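Local coordinates for Tol-Pal system protein TolB (PDB 7MX5) that is the periplasmic member of the Tol-Pal system, which probably takes part in outer membrane invagination during cell division and in keeping the outer membrane intact, at residues 4-9 / 384-389; 136-141 / 153-158; 363-368 / 391-396. One frame throughout, in Å; residues are numbered along the deposited sequence.

Near the N terminus, segment 4-9 pairs with segment 384-389, 375 residues further along the chain. Interaction 1 closes that very long loop by adding strand 6-9 to the edge of the propeller blade that ends with strand 382-386. Nested inside the loop is interaction 2, the hairpin of strands 135-141 and 150-156. Interaction 3 opens at 363-368, after interaction 2 has closed, and ends at 391-396, beyond 384-389, so it crosses interaction 1. Strand 391-397 lies beside strand 135-141, joining interactions 2 and 3 in one sheet where the last strand meets the first of the propeller. Together they tie the N-terminal strand to one blade and the closing C-terminal strand to its neighbours.

Interaction 1 of 3, residues 4-9 / 384-389; sequences HLEIAK and NLPSEQ
Glu6 and Asn384 form an antiparallel hydrogen-bonded pair. Glu6 N donates to Asn384 O at 2.8 Å, and Asn384 N returns a bond of 2.8 Å to Glu6 O. Nearer the N terminus, His4 N makes a longer bond of 3.3 Å to Pro386 O.

The side chains of Glu6 and Asn384 lie on the same face of the sheet. Glu6 OE2 reaches one corner of the proline ring, 3.6 Å from Pro386 CG. The carboxylate plane of Glu6 is turned 72° from the Asn384 amide. Ala8 CB rests 3.4 Å from Asn384 ND2. Leu5 CB points away from the partner strand, but with CG anti to the backbone N (chi1 -163°) the branch turns back, and Leu5 CD2 meets Leu385 CD1 at 3.6 Å. At the exposed end, His4 CE1 lies 3.0 Å from Glu388 OE2, with ring and carboxylate planes 46° apart. The ring nitrogens make no hydrogen bond to this carboxylate.

Neighbouring strand 369-376 holds the polar ends. Arg369 forms a salt bridge with Glu6 OE2, and Ser373 OG is hydrogen-bonded to Asn384 OD1. Beyond the Glu6 pair, Ala8 and Lys9 both face Arg382, a classic beta bulge.

Backbone bonds thus dock the N-terminal strand as an extra edge strand. The Glu6 charge is probably balanced by Arg369 of the same blade, while Glu388 may, by proximity alone, favour a protonated His4.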
loop_
_atom_site.group_PDB
_atom_site.type_symbol
_atom_site.label_atom_id
_atom_site.label_comp_id
_atom_site.label_asym_id
_atom_site.label_seq_id
_atom_site.Cartn_x
_atom_site.Cartn_y
_atom_site.Cartn_z
ATOM N N HIS A 4 -3.132 4.216 14.208
ATOM C CA HIS A 4 -2.445 3.299 15.103
ATOM C C HIS A 4 -2.542 1.878 14.566
ATOM O O HIS A 4 -3.522 1.505 13.919
ATOM C CB HIS A 4 -3.028 3.380 16.513
ATOM C CG HIS A 4 -2.974 4.755 17.100
ATOM N ND1 HIS A 4 -3.885 5.736 16.775
ATOM C CD2 HIS A 4 -2.111 5.316 17.979
ATOM C CE1 HIS A 4 -3.588 6.843 17.434
ATOM N NE2 HIS A 4 -2.517 6.614 18.172
ATOM N N LEU A 5 -1.509 1.089 14.836
ATOM C CA LEU A 5 -1.372 -0.225 14.227
ATOM C C LEU A 5 -2.027 -1.291 15.096
ATOM O O LEU A 5 -1.792 -1.347 16.308
ATOM C CB LEU A 5 0.105 -0.546 13.996
ATOM C CG LEU A 5 0.434 -1.674 13.016
ATOM C CD1 LEU A 5 0.307 -3.046 13.651
ATOM C CD2 LEU A 5 -0.500 -1.559 11.833
ATOM N N GLU A 6 -2.845 -2.133 14.469
ATOM C CA GLU A 6 -3.405 -3.322 15.095
ATOM C C GLU A 6 -3.109 -4.533 14.223
ATOM O O GLU A 6 -3.114 -4.436 12.992
ATOM C CB GLU A 6 -4.925 -3.216 15.293
ATOM C CG GLU A 6 -5.386 -2.262 16.378
ATOM C CD GLU A 6 -6.896 -2.093 16.385
ATOM O OE1 GLU A 6 -7.583 -2.843 15.658
ATOM O OE2 GLU A 6 -7.399 -1.217 17.118
ATOM N N ILE A 7 -2.844 -5.668 14.863
ATOM C CA ILE A 7 -2.854 -6.967 14.197
ATOM C C ILE A 7 -4.191 -7.622 14.510
ATOM O O ILE A 7 -4.541 -7.805 15.683
ATOM C CB ILE A 7 -1.683 -7.858 14.642
ATOM C CG1 ILE A 7 -0.332 -7.172 14.425
ATOM C CG2 ILE A 7 -1.705 -9.173 13.882
ATOM C CD1 ILE A 7 -0.182 -6.514 13.091
ATOM N N ALA A 8 -4.944 -7.970 13.468
ATOM C CA ALA A 8 -6.276 -8.540 13.628
ATOM C C ALA A 8 -6.291 -10.055 13.476
ATOM O O ALA A 8 -6.849 -10.758 14.323
ATOM C CB ALA A 8 -7.243 -7.905 12.621
ATOM N N LYS A 9 -5.687 -10.575 12.409
ATOM C CA LYS A 9 -5.656 -12.010 12.140
ATOM C C LYS A 9 -4.207 -12.411 11.879
ATOM O O LYS A 9 -3.674 -12.169 10.793
ATOM C CB LYS A 9 -6.556 -12.369 10.960
ATOM C CG LYS A 9 -6.617 -13.855 10.650
ATOM C CD LYS A 9 -7.039 -14.101 9.208
ATOM C CE LYS A 9 -8.366 -14.834 9.129
ATOM N NZ LYS A 9 -8.720 -15.172 7.723
ATOM N N ASN A 384 -4.870 -3.853 10.876
ATOM C CA ASN A 384 -5.823 -2.758 10.972
ATOM C C ASN A 384 -5.109 -1.452 11.286
ATOM O O ASN A 384 -4.228 -1.402 12.151
ATOM C CB ASN A 384 -6.885 -3.043 12.036
ATOM C CG ASN A 384 -7.951 -4.001 11.546
ATOM O OD1 ASN A 384 -8.253 -4.051 10.354
ATOM N ND2 ASN A 384 -8.528 -4.766 12.464
ATOM N N LEU A 385 -5.503 -0.394 10.575
ATOM C CA LEU A 385 -4.995 0.960 10.785
ATOM C C LEU A 385 -6.170 1.878 11.115
ATOM O O LEU A 385 -6.590 2.690 10.279
ATOM C CB LEU A 385 -4.244 1.474 9.557
ATOM C CG LEU A 385 -2.803 1.031 9.286
ATOM C CD1 LEU A 385 -1.880 1.471 10.415
ATOM C CD2 LEU A 385 -2.695 -0.469 9.044
ATOM N N PRO A 386 -6.729 1.772 12.318
ATOM C CA PRO A 386 -7.862 2.627 12.678
ATOM C C PRO A 386 -7.429 4.050 12.992
ATOM O O PRO A 386 -6.287 4.323 13.365
ATOM C CB PRO A 386 -8.450 1.951 13.924
ATOM C CG PRO A 386 -7.719 0.657 14.086
ATOM C CD PRO A 386 -6.422 0.798 13.376
ATOM N N SER A 387 -8.378 4.961 12.823
ATOM C CA SER A 387 -8.206 6.345 13.224
ATOM C C SER A 387 -8.777 6.557 14.621
ATOM O O SER A 387 -9.647 5.816 15.082
ATOM C CB SER A 387 -8.887 7.285 12.228
ATOM O OG SER A 387 -8.585 8.640 12.515
ATOM N N GLU A 388 -8.265 7.583 15.302
ATOM C CA GLU A 388 -8.820 7.940 16.602
ATOM C C GLU A 388 -10.201 8.565 16.460
ATOM O O GLU A 388 -11.053 8.394 17.339
ATOM C CB GLU A 388 -7.877 8.891 17.336
ATOM C CG GLU A 388 -6.610 8.231 17.845
ATOM C CD GLU A 388 -6.108 8.846 19.136
ATOM O OE1 GLU A 388 -6.934 9.393 19.897
ATOM O OE2 GLU A 388 -4.887 8.786 19.391
ATOM N N GLN A 389 -10.439 9.281 15.363
ATOM C CA GLN A 389 -11.731 9.896 15.112
ATOM C C GLN A 389 -11.913 10.064 13.612
ATOM O O GLN A 389 -10.951 10.270 12.868
ATOM C CB GLN A 389 -11.869 11.245 15.830
ATOM C CG GLN A 389 -10.775 12.248 15.506
ATOM C CD GLN A 389 -9.534 12.058 16.355
ATOM O OE1 GLN A 389 -9.619 11.720 17.536
ATOM N NE2 GLN A 389 -8.370 12.274 15.755
#

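Interaction 2 of 3, residues 136-141 / 153-158; sequences IAYVLR and QIADTD
Tyr138 OH donates to Gln153 OE1 over 2.6 Å, the shortest polar bond between the two strands. The hydroxyl oxygen lies 21° off the plane of the amide carbonyl. The ring and the amide are nearly upright to each other, their planes 74° apart.

Tyr138 CG sits between the backbone N and the carbonyl carbon (chi1 54°), which folds the ring over the partner strand. Gln153 CB covers one face of the ring, 3.5 Å from Tyr138 CZ. Ala155 CB lies at the ring edge, 3.7 Å from Tyr138 CE1. Leu140 CD1 packs 3.7 Å from Gln153 OE1, so the amide oxygen has an apolar neighbour as well as the hydroxyl. The other end of the amide, Gln153 NE2, bonds to Thr164 OG1, which fixes the way the amide is turned.

The backbones pair as antiparallel strands. Tyr138 and Gln153 form one hydrogen-bonded pair, and Ile136 and Ala155 form another, with Ile136 N 2.7 Å from Ala155 O. Between them, Ala137 and Ile154 form a non-hydrogen-bonded pair on the opposite face. There Ala137 CB meets Ile154 CG1 at 3.9 Å.

This hairpin forms the middle of a four-stranded blade, flanked by strands 163-168 and 391-397. Trp177 and Ile184 of the next blade cover the Ala137 and Ile154 face. Leu3 and Val392 touch Tyr138. Beyond the hairpin, Thr157 OG1 bonds to Arg38, just after helix 29-37, and Asp158 pairs with Arg111 of helix 110-126.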
loop_
_atom_site.group_PDB
_atom_site.type_symbol
_atom_site.label_atom_id
_atom_site.label_comp_id
_atom_site.label_asym_id
_atom_site.label_seq_id
_atom_site.Cartn_x
_atom_site.Cartn_y
_atom_site.Cartn_z
ATOM N N ILE A 136 2.322 5.110 2.692
ATOM C CA ILE A 136 0.937 4.928 2.281
ATOM C C ILE A 136 0.216 6.257 2.439
ATOM O O ILE A 136 0.250 6.863 3.516
ATOM C CB ILE A 136 0.228 3.833 3.102
ATOM C CG1 ILE A 136 0.950 2.492 2.953
ATOM C CG2 ILE A 136 -1.230 3.709 2.680
ATOM C CD1 ILE A 136 0.272 1.351 3.679
ATOM N N ALA A 137 -0.431 6.712 1.370
ATOM C CA ALA A 137 -1.217 7.933 1.410
ATOM C C ALA A 137 -2.677 7.611 1.696
ATOM O O ALA A 137 -3.186 6.555 1.311
ATOM C CB ALA A 137 -1.100 8.698 0.093
ATOM N N TYR A 138 -3.351 8.535 2.375
ATOM C CA TYR A 138 -4.745 8.345 2.750
ATOM C C TYR A 138 -5.366 9.710 3.014
ATOM O O TYR A 138 -4.667 10.713 3.168
ATOM C CB TYR A 138 -4.873 7.433 3.976
ATOM C CG TYR A 138 -4.053 7.884 5.165
ATOM C CD1 TYR A 138 -2.732 7.482 5.315
ATOM C CD2 TYR A 138 -4.598 8.715 6.135
ATOM C CE1 TYR A 138 -1.978 7.894 6.399
ATOM C CE2 TYR A 138 -3.854 9.130 7.222
ATOM C CZ TYR A 138 -2.545 8.718 7.348
ATOM O OH TYR A 138 -1.800 9.131 8.429
ATOM N N VAL A 139 -6.695 9.732 3.067
ATOM C CA VAL A 139 -7.456 10.950 3.315
ATOM C C VAL A 139 -8.303 10.738 4.560
ATOM O O VAL A 139 -9.185 9.871 4.579
ATOM C CB VAL A 139 -8.340 11.333 2.118
ATOM C CG1 VAL A 139 -9.129 12.595 2.432
ATOM C CG2 VAL A 139 -7.493 11.525 0.872
ATOM N N LEU A 140 -8.036 11.529 5.596
ATOM C CA LEU A 140 -8.827 11.500 6.818
ATOM C C LEU A 140 -10.022 12.431 6.666
ATOM O O LEU A 140 -9.860 13.614 6.349
ATOM C CB LEU A 140 -7.982 11.914 8.023
ATOM C CG LEU A 140 -6.836 10.979 8.412
ATOM C CD1 LEU A 140 -6.021 11.575 9.549
ATOM C CD2 LEU A 140 -7.371 9.610 8.795
ATOM N N ARG A 141 -11.218 11.894 6.887
ATOM C CA ARG A 141 -12.457 12.658 6.806
ATOM C C ARG A 141 -13.051 12.776 8.201
ATOM O O ARG A 141 -13.348 11.761 8.841
ATOM C CB ARG A 141 -13.452 11.996 5.854
ATOM C CG ARG A 141 -12.939 11.827 4.436
ATOM C CD ARG A 141 -14.018 11.250 3.536
ATOM N NE ARG A 141 -13.524 10.970 2.194
ATOM C CZ ARG A 141 -14.266 10.474 1.214
ATOM N NH1 ARG A 141 -15.547 10.195 1.391
ATOM N NH2 ARG A 141 -13.709 10.251 0.027
ATOM N N GLN A 153 -2.859 12.802 4.021
ATOM C CA GLN A 153 -1.695 12.446 4.815
ATOM C C GLN A 153 -0.926 11.318 4.144
ATOM O O GLN A 153 -1.487 10.523 3.386
ATOM C CB GLN A 153 -2.090 12.017 6.233
ATOM C CG GLN A 153 -2.451 13.163 7.157
ATOM C CD GLN A 153 -2.254 12.813 8.617
ATOM O OE1 GLN A 153 -2.337 11.646 9.005
ATOM N NE2 GLN A 153 -1.990 13.823 9.437
ATOM N N ILE A 154 0.371 11.266 4.434
ATOM C CA ILE A 154 1.242 10.175 4.014
ATOM C C ILE A 154 1.981 9.676 5.246
ATOM O O ILE A 154 2.606 10.467 5.962
ATOM C CB ILE A 154 2.238 10.615 2.923
ATOM C CG1 ILE A 154 1.494 11.094 1.677
ATOM C CG2 ILE A 154 3.169 9.472 2.566
ATOM C CD1 ILE A 154 2.402 11.684 0.617
ATOM N N ALA A 155 1.904 8.372 5.498
ATOM C CA ALA A 155 2.517 7.779 6.675
ATOM C C ALA A 155 3.241 6.502 6.276
ATOM O O ALA A 155 3.124 6.019 5.147
ATOM C CB ALA A 155 1.477 7.489 7.765
ATOM N N ASP A 156 3.999 5.957 7.225
ATOM C CA ASP A 156 4.680 4.692 7.008
ATOM C C ASP A 156 3.664 3.555 6.914
ATOM O O ASP A 156 2.465 3.729 7.152
ATOM C CB ASP A 156 5.682 4.426 8.130
ATOM C CG ASP A 156 6.794 5.455 8.173
ATOM O OD1 ASP A 156 7.106 6.037 7.113
ATOM O OD2 ASP A 156 7.355 5.683 9.266
ATOM N N THR A 157 4.163 2.366 6.566
ATOM C CA THR A 157 3.286 1.213 6.399
ATOM C C THR A 157 2.646 0.772 7.709
ATOM O O THR A 157 1.671 0.014 7.681
ATOM C CB THR A 157 4.059 0.049 5.777
ATOM O OG1 THR A 157 5.046 -0.424 6.701
ATOM C CG2 THR A 157 4.742 0.497 4.494
ATOM N N ASP A 158 3.165 1.226 8.850
ATOM C CA ASP A 158 2.556 0.957 10.146
ATOM C C ASP A 158 1.771 2.150 10.677
ATOM O O ASP A 158 1.300 2.112 11.819
ATOM C CB ASP A 158 3.623 0.535 11.159
ATOM C CG ASP A 158 4.706 1.584 11.348
ATOM O OD1 ASP A 158 4.687 2.610 10.636
ATOM O OD2 ASP A 158 5.582 1.379 12.215
#

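Interaction 3 of 3, residues 363-368 / 391-396; sequences ATREGN and EVREPA
Two neighbouring blades of the beta propeller meet where Ala363 and the end of Arg365 meet strand 391-397. The strands run nearly antiparallel, at 155°, but no backbone hydrogen bond links the two segments. Side chains join them instead.

Arg365 NH2 donates to Glu391 OE1 at 2.9 Å in a salt bridge. The oxygen uses its syn lone pair, and it lies 23° out of the guanidinium plane. The straight side chain of Arg365 reaches it. Arg393 curls back (chi2 -85°) and brings NH1 to 3.7 Å from the same Glu391 OE1, a long salt bridge. The same oxygen thus has one close arginine and one distant one. Arg393 NH2 has a further anionic partner in Glu349.

Deeper in, Ala363 CB faces the backbone of the other strand, 3.4 Å from Val392 O. It also touches Pro395 CD at 4.2 Å.

Strand 391-397 is paired along its other edge with strand 135-141, through backbone bonds such as that of Arg393 with Val139. A C-terminal strand that completes the blade begun by the first propeller strands is the "velcro" closure typical of beta propellers.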
loop_
_atom_site.group_PDB
_atom_site.type_symbol
_atom_site.label_atom_id
_atom_site.label_comp_id
_atom_site.label_asym_id
_atom_site.label_seq_id
_atom_site.Cartn_x
_atom_site.Cartn_y
_atom_site.Cartn_z
ATOM N N ALA A 363 -9.958 0.561 2.410
ATOM C CA ALA A 363 -10.723 1.287 3.413
ATOM C C ALA A 363 -12.020 0.544 3.702
ATOM O O ALA A 363 -12.735 0.150 2.774
ATOM C CB ALA A 363 -11.020 2.713 2.949
ATOM N N THR A 364 -12.318 0.356 4.984
ATOM C CA THR A 364 -13.526 -0.342 5.406
ATOM C C THR A 364 -13.977 0.240 6.741
ATOM O O THR A 364 -13.416 1.224 7.231
ATOM C CB THR A 364 -13.281 -1.855 5.489
ATOM O OG1 THR A 364 -14.477 -2.511 5.930
ATOM C CG2 THR A 364 -12.155 -2.159 6.463
ATOM N N ARG A 365 -15.000 -0.375 7.332
ATOM C CA ARG A 365 -15.542 0.066 8.611
ATOM C C ARG A 365 -15.770 -1.143 9.503
ATOM O O ARG A 365 -16.422 -2.108 9.093
ATOM C CB ARG A 365 -16.856 0.836 8.427
ATOM C CG ARG A 365 -16.698 2.193 7.763
ATOM C CD ARG A 365 -18.045 2.751 7.333
ATOM N NE ARG A 365 -17.907 3.991 6.577
ATOM C CZ ARG A 365 -18.925 4.709 6.125
ATOM N NH1 ARG A 365 -20.178 4.340 6.335
ATOM N NH2 ARG A 365 -18.680 5.826 5.445
ATOM N N GLU A 366 -15.232 -1.087 10.719
ATOM C CA GLU A 366 -15.409 -2.135 11.716
ATOM C C GLU A 366 -15.920 -1.488 12.993
ATOM O O GLU A 366 -15.275 -0.582 13.530
ATOM C CB GLU A 366 -14.100 -2.886 11.973
ATOM C CG GLU A 366 -14.283 -4.323 12.425
ATOM C CD GLU A 366 -13.001 -5.124 12.333
ATOM O OE1 GLU A 366 -12.500 -5.311 11.204
ATOM O OE2 GLU A 366 -12.493 -5.566 13.385
ATOM N N GLY A 367 -17.067 -1.951 13.475
ATOM C CA GLY A 367 -17.706 -1.269 14.587
ATOM C C GLY A 367 -18.171 0.103 14.140
ATOM O O GLY A 367 -18.786 0.258 13.081
ATOM N N ASN A 368 -17.868 1.118 14.946
ATOM C CA ASN A 368 -18.161 2.500 14.597
ATOM C C ASN A 368 -16.957 3.214 13.996
ATOM O O ASN A 368 -17.021 4.424 13.757
ATOM C CB ASN A 368 -18.659 3.260 15.827
ATOM C CG ASN A 368 -17.576 3.456 16.873
ATOM O OD1 ASN A 368 -16.593 2.715 16.912
ATOM N ND2 ASN A 368 -17.752 4.459 17.725
ATOM N N GLU A 391 -13.054 8.852 9.717
ATOM C CA GLU A 391 -12.833 7.695 8.866
ATOM C C GLU A 391 -11.627 7.930 7.967
ATOM O O GLU A 391 -11.255 9.068 7.672
ATOM C CB GLU A 391 -14.069 7.379 8.009
ATOM C CG GLU A 391 -14.407 8.450 6.985
ATOM C CD GLU A 391 -15.685 8.149 6.228
ATOM O OE1 GLU A 391 -16.042 6.957 6.114
ATOM O OE2 GLU A 391 -16.332 9.102 5.744
ATOM N N VAL A 392 -11.017 6.828 7.538
ATOM C CA VAL A 392 -9.879 6.840 6.627
ATOM C C VAL A 392 -10.340 6.272 5.293
ATOM O O VAL A 392 -10.961 5.202 5.250
ATOM C CB VAL A 392 -8.696 6.032 7.188
ATOM C CG1 VAL A 392 -7.381 6.628 6.719
ATOM C CG2 VAL A 392 -8.762 5.985 8.706
ATOM N N ARG A 393 -10.042 6.983 4.208
ATOM C CA ARG A 393 -10.552 6.618 2.894
ATOM C C ARG A 393 -9.455 6.730 1.846
ATOM O O ARG A 393 -8.482 7.473 2.004
ATOM C CB ARG A 393 -11.743 7.498 2.485
ATOM C CG ARG A 393 -12.802 7.662 3.561
ATOM C CD ARG A 393 -13.787 6.511 3.527
ATOM N NE ARG A 393 -14.200 6.198 2.166
ATOM C CZ ARG A 393 -15.395 6.478 1.665
ATOM N NH1 ARG A 393 -16.326 7.075 2.393
ATOM N NH2 ARG A 393 -15.663 6.153 0.404
ATOM N N GLU A 394 -9.637 5.970 0.764
ATOM C CA GLU A 394 -8.852 6.038 -0.464
ATOM C C GLU A 394 -7.354 5.907 -0.211
ATOM O O GLU A 394 -6.603 6.865 -0.442
ATOM C CB GLU A 394 -9.151 7.346 -1.197
ATOM C CG GLU A 394 -10.308 7.248 -2.179
ATOM C CD GLU A 394 -10.868 8.604 -2.565
ATOM O OE1 GLU A 394 -10.758 9.550 -1.754
ATOM O OE2 GLU A 394 -11.418 8.726 -3.679
ATOM N N PRO A 395 -6.877 4.752 0.244
ATOM C CA PRO A 395 -5.435 4.572 0.426
ATOM C C PRO A 395 -4.729 4.330 -0.900
ATOM O O PRO A 395 -5.320 3.883 -1.884
ATOM C CB PRO A 395 -5.347 3.339 1.330
ATOM C CG PRO A 395 -6.554 2.548 0.971
ATOM C CD PRO A 395 -7.634 3.550 0.638
ATOM N N ALA A 396 -3.434 4.640 -0.908
ATOM C CA ALA A 396 -2.606 4.439 -2.095
ATOM C C ALA A 396 -1.193 4.106 -1.637
ATOM O O ALA A 396 -0.472 4.986 -1.157
ATOM C CB ALA A 396 -2.617 5.672 -2.994
#